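Local coordinates for EGF family domain-containing protein (Toxoplasma gondii, PDB 4Z80) that binds a peptide of the rhoptry neck protein RON2L1 and probably helps form the moving junction when the parasite invades host cells, at residues R116-M126 and E143-Y154; V353-C364 and I463-C471. All coordinates share one frame; numbering follows the deposited sequence.

Contact 1: residues R116-M126 and E143-Y154; sequences RWKNEIHANVM and EVAKSIEGFAMY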
loop_
_atom_site.group_PDB
_atom_site.type_symbol
_atom_site.label_atom_id
_atom_site.label_comp_id
_atom_site.label_asym_id
_atom_site.label_seq_id
_atom_site.Cartn_x
_atom_site.Cartn_y
_atom_site.Cartn_z
ATOM N N ARG A 116 4.418 11.894 8.299
ATOM C CA ARG A 116 3.092 12.479 8.366
ATOM C C ARG A 116 1.997 11.499 7.912
ATOM O O ARG A 116 0.874 11.545 8.421
ATOM C CB ARG A 116 3.071 13.765 7.521
ATOM C CG ARG A 116 1.731 14.426 7.362
ATOM C CD ARG A 116 1.215 15.103 8.631
ATOM N NE ARG A 116 0.027 15.830 8.220
ATOM C CZ ARG A 116 0.011 17.075 7.756
ATOM N NH1 ARG A 116 1.113 17.821 7.750
ATOM N NH2 ARG A 116 -1.129 17.582 7.330
ATOM N N TRP A 117 2.322 10.614 6.970
ATOM C CA TRP A 117 1.337 9.676 6.430
ATOM C C TRP A 117 0.688 8.811 7.510
ATOM O O TRP A 117 -0.414 8.310 7.310
ATOM C CB TRP A 117 1.975 8.770 5.362
ATOM C CG TRP A 117 2.966 7.775 5.898
ATOM C CD1 TRP A 117 4.311 7.936 5.998
ATOM C CD2 TRP A 117 2.677 6.467 6.422
ATOM N NE1 TRP A 117 4.886 6.811 6.550
ATOM C CE2 TRP A 117 3.900 5.895 6.815
ATOM C CE3 TRP A 117 1.504 5.725 6.577
ATOM C CZ2 TRP A 117 3.985 4.613 7.367
ATOM C CZ3 TRP A 117 1.591 4.451 7.130
ATOM C CH2 TRP A 117 2.819 3.913 7.514
ATOM N N LYS A 118 1.357 8.654 8.646
ATOM C CA LYS A 118 0.855 7.770 9.698
ATOM C C LYS A 118 -0.386 8.298 10.395
ATOM O O LYS A 118 -1.113 7.523 11.023
ATOM C CB LYS A 118 1.948 7.513 10.733
ATOM C CG LYS A 118 3.100 6.724 10.177
ATOM C CD LYS A 118 4.138 6.448 11.244
ATOM C CE LYS A 118 5.333 5.724 10.666
ATOM N NZ LYS A 118 6.391 5.529 11.690
ATOM N N ASN A 119 -0.624 9.603 10.330
ATOM C CA ASN A 119 -1.868 10.153 10.869
ATOM C C ASN A 119 -3.040 9.699 10.012
ATOM O O ASN A 119 -2.884 9.468 8.812
ATOM C CB ASN A 119 -1.840 11.678 10.914
ATOM C CG ASN A 119 -0.744 12.230 11.802
ATOM O OD1 ASN A 119 -0.014 11.492 12.466
ATOM N ND2 ASN A 119 -0.618 13.556 11.806
ATOM N N GLU A 120 -4.220 9.561 10.609
ATOM C CA GLU A 120 -5.380 9.158 9.834
ATOM C C GLU A 120 -5.817 10.223 8.837
ATOM O O GLU A 120 -5.495 11.409 8.969
ATOM C CB GLU A 120 -6.554 8.818 10.750
ATOM C CG GLU A 120 -6.430 7.463 11.410
ATOM C CD GLU A 120 -7.687 7.059 12.155
ATOM O OE1 GLU A 120 -8.688 7.798 12.091
ATOM O OE2 GLU A 120 -7.663 6.000 12.807
ATOM N N ILE A 121 -6.575 9.779 7.844
ATOM C CA ILE A 121 -7.203 10.673 6.880
ATOM C C ILE A 121 -8.340 11.478 7.490
ATOM O O ILE A 121 -8.841 11.163 8.578
ATOM C CB ILE A 121 -7.744 9.879 5.657
ATOM C CG1 ILE A 121 -8.886 8.927 6.071
ATOM C CG2 ILE A 121 -6.609 9.111 4.993
ATOM C CD1 ILE A 121 -9.536 8.174 4.903
ATOM N N HIS A 122 -8.737 12.525 6.772
ATOM C CA HIS A 122 -9.914 13.318 7.093
ATOM C C HIS A 122 -10.786 13.373 5.839
ATOM O O HIS A 122 -10.842 14.396 5.158
ATOM C CB HIS A 122 -9.530 14.726 7.556
ATOM C CG HIS A 122 -10.689 15.536 8.049
ATOM N ND1 HIS A 122 -10.792 15.960 9.356
ATOM C CD2 HIS A 122 -11.812 15.968 7.426
ATOM C CE1 HIS A 122 -11.921 16.630 9.513
ATOM N NE2 HIS A 122 -12.563 16.644 8.359
ATOM N N ALA A 123 -11.452 12.266 5.521
ATOM C CA ALA A 123 -12.250 12.204 4.299
ATOM C C ALA A 123 -13.723 12.564 4.522
ATOM O O ALA A 123 -14.550 12.348 3.638
ATOM C CB ALA A 123 -12.141 10.815 3.670
ATOM N N ASN A 124 -14.042 13.121 5.691
ATOM C CA ASN A 124 -15.406 13.545 6.026
ATOM C C ASN A 124 -16.361 12.347 6.037
ATOM O O ASN A 124 -17.406 12.351 5.376
ATOM C CB ASN A 124 -15.891 14.627 5.060
ATOM C CG ASN A 124 -15.015 15.867 5.092
ATOM O OD1 ASN A 124 -14.747 16.419 6.160
ATOM N ND2 ASN A 124 -14.545 16.293 3.927
ATOM N N VAL A 125 -15.980 11.335 6.810
ATOM C CA VAL A 125 -16.716 10.077 6.912
ATOM C C VAL A 125 -17.248 9.828 8.328
ATOM O O VAL A 125 -18.404 9.441 8.481
ATOM C CB VAL A 125 -15.826 8.886 6.497
ATOM C CG1 VAL A 125 -16.526 7.546 6.738
ATOM C CG2 VAL A 125 -15.434 9.017 5.026
ATOM N N MET A 126 -16.409 10.053 9.344
ATOM C CA MET A 126 -16.732 9.687 10.728
ATOM C C MET A 126 -17.197 10.902 11.529
ATOM O O MET A 126 -16.523 11.927 11.541
ATOM C CB MET A 126 -15.517 9.059 11.424
ATOM C CG MET A 126 -14.947 7.825 10.726
ATOM S SD MET A 126 -16.166 6.500 10.566
ATOM C CE MET A 126 -15.156 5.205 9.834
ATOM N N GLU A 143 -13.028 13.262 13.148
ATOM C CA GLU A 143 -11.748 12.951 12.510
ATOM C C GLU A 143 -10.614 13.869 12.961
ATOM O O GLU A 143 -10.852 14.946 13.503
ATOM C CB GLU A 143 -11.919 13.016 10.986
ATOM C CG GLU A 143 -12.954 11.994 10.494
ATOM C CD GLU A 143 -13.248 12.069 9.008
ATOM O OE1 GLU A 143 -12.885 13.077 8.365
ATOM O OE2 GLU A 143 -13.853 11.109 8.487
ATOM N N VAL A 144 -9.376 13.426 12.763
ATOM C CA VAL A 144 -8.233 14.274 13.075
ATOM C C VAL A 144 -8.364 15.596 12.324
ATOM O O VAL A 144 -8.919 15.644 11.223
ATOM C CB VAL A 144 -6.887 13.588 12.725
ATOM C CG1 VAL A 144 -6.727 12.290 13.502
ATOM C CG2 VAL A 144 -6.766 13.335 11.233
ATOM N N ALA A 145 -7.865 16.672 12.926
ATOM C CA ALA A 145 -7.971 17.994 12.327
ATOM C C ALA A 145 -7.362 17.965 10.930
ATOM O O ALA A 145 -6.352 17.299 10.714
ATOM C CB ALA A 145 -7.271 19.035 13.191
ATOM N N LYS A 146 -7.975 18.673 9.989
ATOM C CA LYS A 146 -7.463 18.693 8.619
ATOM C C LYS A 146 -5.988 19.107 8.588
ATOM O O LYS A 146 -5.205 18.582 7.793
ATOM C CB LYS A 146 -8.303 19.628 7.749
ATOM C CG LYS A 146 -7.866 19.695 6.282
ATOM C CD LYS A 146 -7.947 18.347 5.576
ATOM C CE LYS A 146 -7.595 18.495 4.090
ATOM N NZ LYS A 146 -7.728 17.233 3.322
ATOM N N SER A 147 -5.598 20.012 9.478
ATOM C CA SER A 147 -4.233 20.516 9.487
ATOM C C SER A 147 -3.197 19.478 9.908
ATOM O O SER A 147 -2.001 19.714 9.732
ATOM C CB SER A 147 -4.137 21.744 10.395
ATOM O OG SER A 147 -4.544 21.423 11.719
ATOM N N ILE A 148 -3.636 18.337 10.453
ATOM C CA ILE A 148 -2.718 17.236 10.749
ATOM C C ILE A 148 -3.074 15.944 10.003
ATOM O O ILE A 148 -2.542 14.883 10.322
ATOM C CB ILE A 148 -2.654 16.923 12.278
ATOM C CG1 ILE A 148 -3.946 16.275 12.788
ATOM C CG2 ILE A 148 -2.354 18.194 13.069
ATOM C CD1 ILE A 148 -3.756 15.514 14.094
ATOM N N GLU A 149 -3.957 16.033 9.014
ATOM C CA GLU A 149 -4.363 14.857 8.237
ATOM C C GLU A 149 -3.156 14.114 7.675
ATOM O O GLU A 149 -2.220 14.736 7.174
ATOM C CB GLU A 149 -5.280 15.252 7.080
ATOM C CG GLU A 149 -5.794 14.046 6.280
ATOM C CD GLU A 149 -6.482 14.414 4.975
ATOM O OE1 GLU A 149 -6.049 15.376 4.300
ATOM O OE2 GLU A 149 -7.450 13.721 4.608
ATOM N N GLY A 150 -3.200 12.785 7.747
ATOM C CA GLY A 150 -2.228 11.935 7.089
ATOM C C GLY A 150 -2.898 11.098 6.007
ATOM O O GLY A 150 -3.883 11.524 5.391
ATOM N N PHE A 151 -2.380 9.891 5.804
ATOM C CA PHE A 151 -2.878 8.994 4.759
ATOM C C PHE A 151 -3.431 7.678 5.292
ATOM O O PHE A 151 -3.887 6.848 4.509
ATOM C CB PHE A 151 -1.756 8.685 3.766
ATOM C CG PHE A 151 -1.911 9.354 2.440
ATOM C CD1 PHE A 151 -2.072 10.723 2.357
ATOM C CD2 PHE A 151 -1.856 8.612 1.273
ATOM C CE1 PHE A 151 -2.201 11.343 1.133
ATOM C CE2 PHE A 151 -1.974 9.228 0.045
ATOM C CZ PHE A 151 -2.147 10.593 -0.022
ATOM N N ALA A 152 -3.394 7.471 6.607
ATOM C CA ALA A 152 -3.772 6.172 7.154
ATOM C C ALA A 152 -5.280 6.001 7.224
ATOM O O ALA A 152 -6.008 6.917 7.572
ATOM C CB ALA A 152 -3.170 5.984 8.533
ATOM N N MET A 153 -5.745 4.800 6.907
ATOM C CA MET A 153 -7.170 4.511 6.983
ATOM C C MET A 153 -7.631 4.544 8.439
ATOM O O MET A 153 -6.839 4.318 9.357
ATOM C CB MET A 153 -7.472 3.156 6.340
ATOM C CG MET A 153 -8.948 2.817 6.223
ATOM S SD MET A 153 -9.855 4.132 5.390
ATOM C CE MET A 153 -11.496 3.405 5.343
ATOM N N TYR A 154 -8.915 4.835 8.632
ATOM C CA TYR A 154 -9.531 4.797 9.956
ATOM C C TYR A 154 -9.222 3.481 10.647
ATOM O O TYR A 154 -9.101 2.439 10.006
ATOM C CB TYR A 154 -11.046 5.003 9.840
ATOM C CG TYR A 154 -11.414 6.248 9.064
ATOM C CD1 TYR A 154 -11.160 7.512 9.582
ATOM C CD2 TYR A 154 -12.007 6.158 7.817
ATOM C CE1 TYR A 154 -11.481 8.655 8.876
ATOM C CE2 TYR A 154 -12.344 7.298 7.103
ATOM C CZ TYR A 154 -12.077 8.542 7.635
ATOM O OH TYR A 154 -12.411 9.682 6.925
HETATM O O HOH W 1 -9.377 10.696 11.279
HETATM O O HOH W 2 -5.805 4.191 11.918
HETATM O O HOH W 3 -10.450 16.553 3.737
#

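Contact 2: residues V353-C364 and I463-C471; sequences VRWGVVSKGKYC and IAVLPEDKC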
loop_
_atom_site.group_PDB
_atom_site.type_symbol
_atom_site.label_atom_id
_atom_site.label_comp_id
_atom_site.label_asym_id
_atom_site.label_seq_id
_atom_site.Cartn_x
_atom_site.Cartn_y
_atom_site.Cartn_z
ATOM N N VAL A 353 27.850 -5.887 -8.304
ATOM C CA VAL A 353 27.470 -6.420 -9.602
ATOM C C VAL A 353 26.976 -5.323 -10.530
ATOM O O VAL A 353 26.610 -4.234 -10.080
ATOM C CB VAL A 353 26.389 -7.518 -9.492
ATOM C CG1 VAL A 353 26.997 -8.815 -8.917
ATOM C CG2 VAL A 353 25.204 -7.042 -8.651
ATOM N N ARG A 354 26.999 -5.650 -11.820
ATOM C CA ARG A 354 26.564 -4.768 -12.910
ATOM C C ARG A 354 25.510 -5.480 -13.766
ATOM O O ARG A 354 25.700 -6.644 -14.124
ATOM C CB ARG A 354 27.750 -4.381 -13.802
ATOM C CG ARG A 354 28.970 -3.838 -13.090
ATOM C CD ARG A 354 30.248 -4.113 -13.884
ATOM N NE ARG A 354 30.237 -3.490 -15.205
ATOM C CZ ARG A 354 31.104 -3.773 -16.173
ATOM N NH1 ARG A 354 32.050 -4.688 -15.986
ATOM N NH2 ARG A 354 31.020 -3.152 -17.342
ATOM N N TRP A 355 24.417 -4.805 -14.125
ATOM C CA TRP A 355 23.410 -5.415 -15.001
ATOM C C TRP A 355 23.973 -5.752 -16.375
ATOM O O TRP A 355 24.670 -4.937 -16.975
ATOM C CB TRP A 355 22.206 -4.486 -15.204
ATOM C CG TRP A 355 21.486 -4.098 -13.951
ATOM C CD1 TRP A 355 21.497 -2.877 -13.343
ATOM C CD2 TRP A 355 20.633 -4.932 -13.159
ATOM N NE1 TRP A 355 20.714 -2.900 -12.220
ATOM C CE2 TRP A 355 20.167 -4.148 -12.085
ATOM C CE3 TRP A 355 20.216 -6.262 -13.256
ATOM C CZ2 TRP A 355 19.321 -4.655 -11.104
ATOM C CZ3 TRP A 355 19.375 -6.764 -12.288
ATOM C CH2 TRP A 355 18.935 -5.965 -11.222
ATOM N N GLY A 356 23.630 -6.928 -16.890
ATOM C CA GLY A 356 24.054 -7.311 -18.226
ATOM C C GLY A 356 23.065 -8.186 -18.967
ATOM O O GLY A 356 21.985 -8.514 -18.462
ATOM N N VAL A 357 23.444 -8.552 -20.189
ATOM C CA VAL A 357 22.707 -9.529 -20.989
ATOM C C VAL A 357 23.701 -10.604 -21.429
ATOM O O VAL A 357 24.900 -10.362 -21.461
ATOM C CB VAL A 357 22.019 -8.883 -22.214
ATOM C CG1 VAL A 357 20.942 -7.896 -21.757
ATOM C CG2 VAL A 357 23.041 -8.204 -23.121
ATOM N N VAL A 358 23.208 -11.795 -21.743
ATOM C CA VAL A 358 24.100 -12.903 -22.049
ATOM C C VAL A 358 24.792 -12.653 -23.385
ATOM O O VAL A 358 24.187 -12.139 -24.328
ATOM C CB VAL A 358 23.346 -14.246 -22.074
ATOM C CG1 VAL A 358 24.256 -15.378 -22.540
ATOM C CG2 VAL A 358 22.800 -14.571 -20.685
ATOM N N SER A 359 26.073 -12.993 -23.432
ATOM C CA SER A 359 26.865 -12.879 -24.647
ATOM C C SER A 359 27.601 -14.191 -24.893
ATOM O O SER A 359 28.297 -14.690 -24.013
ATOM C CB SER A 359 27.850 -11.718 -24.536
ATOM O OG SER A 359 28.616 -11.581 -25.721
ATOM N N LYS A 360 27.413 -14.755 -26.083
ATOM C CA LYS A 360 28.087 -15.990 -26.483
ATOM C C LYS A 360 27.889 -17.124 -25.480
ATOM O O LYS A 360 28.835 -17.834 -25.136
ATOM C CB LYS A 360 29.580 -15.733 -26.685
ATOM C CG LYS A 360 29.884 -14.688 -27.750
ATOM C CD LYS A 360 31.244 -14.054 -27.531
ATOM C CE LYS A 360 31.428 -12.819 -28.401
ATOM N NZ LYS A 360 31.593 -13.173 -29.833
ATOM N N GLY A 361 26.658 -17.276 -25.006
ATOM C CA GLY A 361 26.276 -18.430 -24.213
ATOM C C GLY A 361 26.655 -18.408 -22.745
ATOM O O GLY A 361 25.796 -18.614 -21.887
ATOM N N LYS A 362 27.933 -18.175 -22.446
ATOM C CA LYS A 362 28.428 -18.323 -21.076
ATOM C C LYS A 362 29.129 -17.070 -20.554
ATOM O O LYS A 362 29.827 -17.122 -19.544
ATOM C CB LYS A 362 29.374 -19.533 -20.993
ATOM C CG LYS A 362 30.005 -19.927 -22.317
ATOM C CD LYS A 362 31.073 -21.006 -22.138
ATOM C CE LYS A 362 32.363 -20.432 -21.568
ATOM N NZ LYS A 362 33.514 -21.356 -21.769
ATOM N N TYR A 363 28.917 -15.940 -21.227
ATOM C CA TYR A 363 29.469 -14.667 -20.774
ATOM C C TYR A 363 28.354 -13.648 -20.624
ATOM O O TYR A 363 27.216 -13.893 -21.021
ATOM C CB TYR A 363 30.541 -14.161 -21.736
ATOM C CG TYR A 363 31.713 -15.114 -21.848
ATOM C CD1 TYR A 363 32.791 -15.013 -20.984
ATOM C CD2 TYR A 363 31.726 -16.125 -22.800
ATOM C CE1 TYR A 363 33.860 -15.886 -21.068
ATOM C CE2 TYR A 363 32.796 -17.004 -22.891
ATOM C CZ TYR A 363 33.855 -16.877 -22.019
ATOM O OH TYR A 363 34.924 -17.743 -22.094
ATOM N N CYS A 364 28.696 -12.523 -20.012
ATOM C CA CYS A 364 27.750 -11.449 -19.765
ATOM C C CYS A 364 28.386 -10.163 -20.267
ATOM O O CYS A 364 29.563 -9.921 -20.029
ATOM C CB CYS A 364 27.411 -11.363 -18.271
ATOM S SG CYS A 364 26.001 -10.296 -17.842
ATOM N N ILE A 463 23.871 -17.858 -9.341
ATOM C CA ILE A 463 23.414 -18.366 -10.634
ATOM C C ILE A 463 23.343 -17.254 -11.688
ATOM O O ILE A 463 23.491 -17.507 -12.887
ATOM C CB ILE A 463 22.031 -19.038 -10.509
ATOM C CG1 ILE A 463 21.663 -19.819 -11.779
ATOM C CG2 ILE A 463 20.937 -18.020 -10.223
ATOM C CD1 ILE A 463 22.654 -20.902 -12.169
ATOM N N ALA A 464 23.147 -16.023 -11.232
ATOM C CA ALA A 464 23.024 -14.869 -12.136
ATOM C C ALA A 464 24.343 -14.395 -12.731
ATOM O O ALA A 464 24.356 -13.742 -13.775
ATOM C CB ALA A 464 22.381 -13.722 -11.403
ATOM N N VAL A 465 25.452 -14.711 -12.069
ATOM C CA VAL A 465 26.728 -14.087 -12.364
ATOM C C VAL A 465 27.521 -14.895 -13.390
ATOM O O VAL A 465 27.683 -16.111 -13.259
ATOM C CB VAL A 465 27.539 -13.894 -11.063
ATOM C CG1 VAL A 465 28.893 -13.286 -11.347
ATOM C CG2 VAL A 465 26.774 -13.003 -10.093
ATOM N N LEU A 466 27.977 -14.207 -14.433
ATOM C CA LEU A 466 28.825 -14.802 -15.466
ATOM C C LEU A 466 30.055 -13.931 -15.671
ATOM O O LEU A 466 30.022 -12.729 -15.410
ATOM C CB LEU A 466 28.070 -14.953 -16.792
ATOM C CG LEU A 466 26.941 -15.970 -16.842
ATOM C CD1 LEU A 466 26.159 -15.832 -18.145
ATOM C CD2 LEU A 466 27.478 -17.384 -16.691
ATOM N N PRO A 467 31.156 -14.534 -16.148
ATOM C CA PRO A 467 32.327 -13.726 -16.500
ATOM C C PRO A 467 31.998 -12.742 -17.617
ATOM O O PRO A 467 31.176 -13.056 -18.486
ATOM C CB PRO A 467 33.358 -14.766 -16.959
ATOM C CG PRO A 467 32.561 -15.982 -17.307
ATOM C CD PRO A 467 31.359 -15.966 -16.420
ATOM N N GLU A 468 32.628 -11.574 -17.592
ATOM C CA GLU A 468 32.369 -10.558 -18.597
ATOM C C GLU A 468 32.944 -10.966 -19.944
ATOM O O GLU A 468 34.048 -11.509 -20.026
ATOM C CB GLU A 468 32.948 -9.198 -18.177
ATOM C CG GLU A 468 32.777 -8.118 -19.253
ATOM C CD GLU A 468 33.167 -6.723 -18.792
ATOM O OE1 GLU A 468 33.674 -6.575 -17.662
ATOM O OE2 GLU A 468 32.963 -5.769 -19.574
ATOM N N ASP A 469 32.169 -10.731 -20.996
ATOM C CA ASP A 469 32.694 -10.770 -22.353
ATOM C C ASP A 469 33.499 -9.496 -22.580
ATOM O O ASP A 469 32.930 -8.439 -22.829
ATOM C CB ASP A 469 31.558 -10.891 -23.371
ATOM C CG ASP A 469 32.061 -11.041 -24.799
ATOM O OD1 ASP A 469 33.280 -10.884 -25.033
ATOM O OD2 ASP A 469 31.233 -11.323 -25.687
ATOM N N LYS A 470 34.821 -9.596 -22.492
ATOM C CA LYS A 470 35.673 -8.415 -22.586
ATOM C C LYS A 470 36.097 -8.113 -24.023
ATOM O O LYS A 470 36.914 -7.221 -24.254
ATOM C CB LYS A 470 36.912 -8.590 -21.707
ATOM C CG LYS A 470 36.600 -8.692 -20.223
ATOM C CD LYS A 470 37.862 -8.798 -19.391
ATOM C CE LYS A 470 37.534 -8.982 -17.919
ATOM N NZ LYS A 470 38.745 -9.300 -17.117
ATOM N N CYS A 471 35.532 -8.843 -24.983
ATOM C CA CYS A 471 35.900 -8.683 -26.389
ATOM C C CYS A 471 34.936 -7.775 -27.153
ATOM O O CYS A 471 35.175 -7.453 -28.318
ATOM C CB CYS A 471 35.959 -10.049 -27.074
ATOM S SG CYS A 471 37.339 -11.078 -26.537
HETATM O O HOH W 4 32.969 -3.139 -19.327
#

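Contact 1: residues R116-M126 and E143-Y154
Glu120 and Ala152 form a single backbone bridge between two loop segments, their CA atoms 4.3 Å apart. Asn119 O accepts from Ala152 N, and Ile121 N gives to Ala152 O. Next to the bridge Gly150 N bonds to Glu120 O. The Glu143 carboxylate gathers the backbone N-H groups of the 124-126 turn. OE1 uses its syn lone pair for Asn124 N. Glu143 OE2 takes Val125 N at 2.7 Å and Met126 N at 2.9 Å, both from the same face of the carboxylate plane. These bonds probably favour the charged form of this buried acid. OE1 also lies over one face of the His122 ring, with the two planes 86° apart. His122 CG is anti to the backbone N (chi1 -173°), which carries ND1 to Val144 O at 2.7 Å in a nearly straight bond within the ring plane. The Tyr154 ring is held between Ile121 CG1 on one face and Met126 CG on the other, each 4.0 Å from the ring centroid. Its OH accepts from Ala123 N and gives a weak bond to Glu143 OE2. Glu149 OE2 is met by His122 N and by Tyr294 OH, while OE1 forms a salt bridge to Lys146 NZ. At the other end Arg116 NE reaches Glu149 O at 2.7 Å, from above the carbonyl plane. Asn119 ND2 donates to Ile148 O at 2.8 Å, within the planes of both groups. Around this loop pair, Phe151 packs on Ile102 of strand 101-104, Met153 on Leu291 of strand 289-291, and Asn119 on Lys218 of strand 218-219.

Contact 2: residues V353-C364 and I463-C471
A beta-hairpin, strands 353-359 and 363-366, forms part of a three-stranded antiparallel sheet, and residues 466-469 lie against its outer strand. Cys364 and Glu468 make a single bridge there. Cys364 N donates to Pro467 O, and Asp469 N returns a bond to Cys364 O at 2.9 Å. The Cys364 sulfur is in a disulfide with Cys436, which ties this edge strand across the sheet to strand 436-440. Leu466 points toward the hairpin and packs on it. Leu466 CB lies 3.9 Å from Cys364 CB, and its CD1 rests by Tyr363 O. Pro467 CG touches Tyr363 CD1 at 3.8 Å, the two side chains crossing at about a right angle. Arg354 NH1 forms a salt bridge to Glu468 OE1 at 3.0 Å. It comes from above the carboxylate plane, and the two flat groups are turned 70° apart. A water links Arg354 NH2 to Glu468 OE2. Asp469 CG stands anti to the backbone N (chi1 -176°), which turns the carboxylate to the hairpin. OD1 accepts from Cys471 N and closes an Asx turn. Asp469 OD2 uses its anti lone pair for Ser359 OG, at 2.6 Å.

The two contacts lie on opposite sides of the chain's centre, about 50 Å apart between their centres, without touching. They share no helix or strand. Contact 1 is buried and joins two parts of one connection between strands 101-104 and 160-161. Contact 2 is partly buried and joins parts of the chain about 100 residues apart, near the modelled C-terminus. Each has a single backbone bridge. In contact 1 Glu143 takes three backbone N-H groups, the Lys146-Glu149 salt bridge stays within one segment, and a ring is packed on both faces. In contact 2 the salt bridge spans both, Asp469 takes a hydroxyl and one backbone N-H, and a disulfide fixes the bridged cysteine to the next-but-one strand.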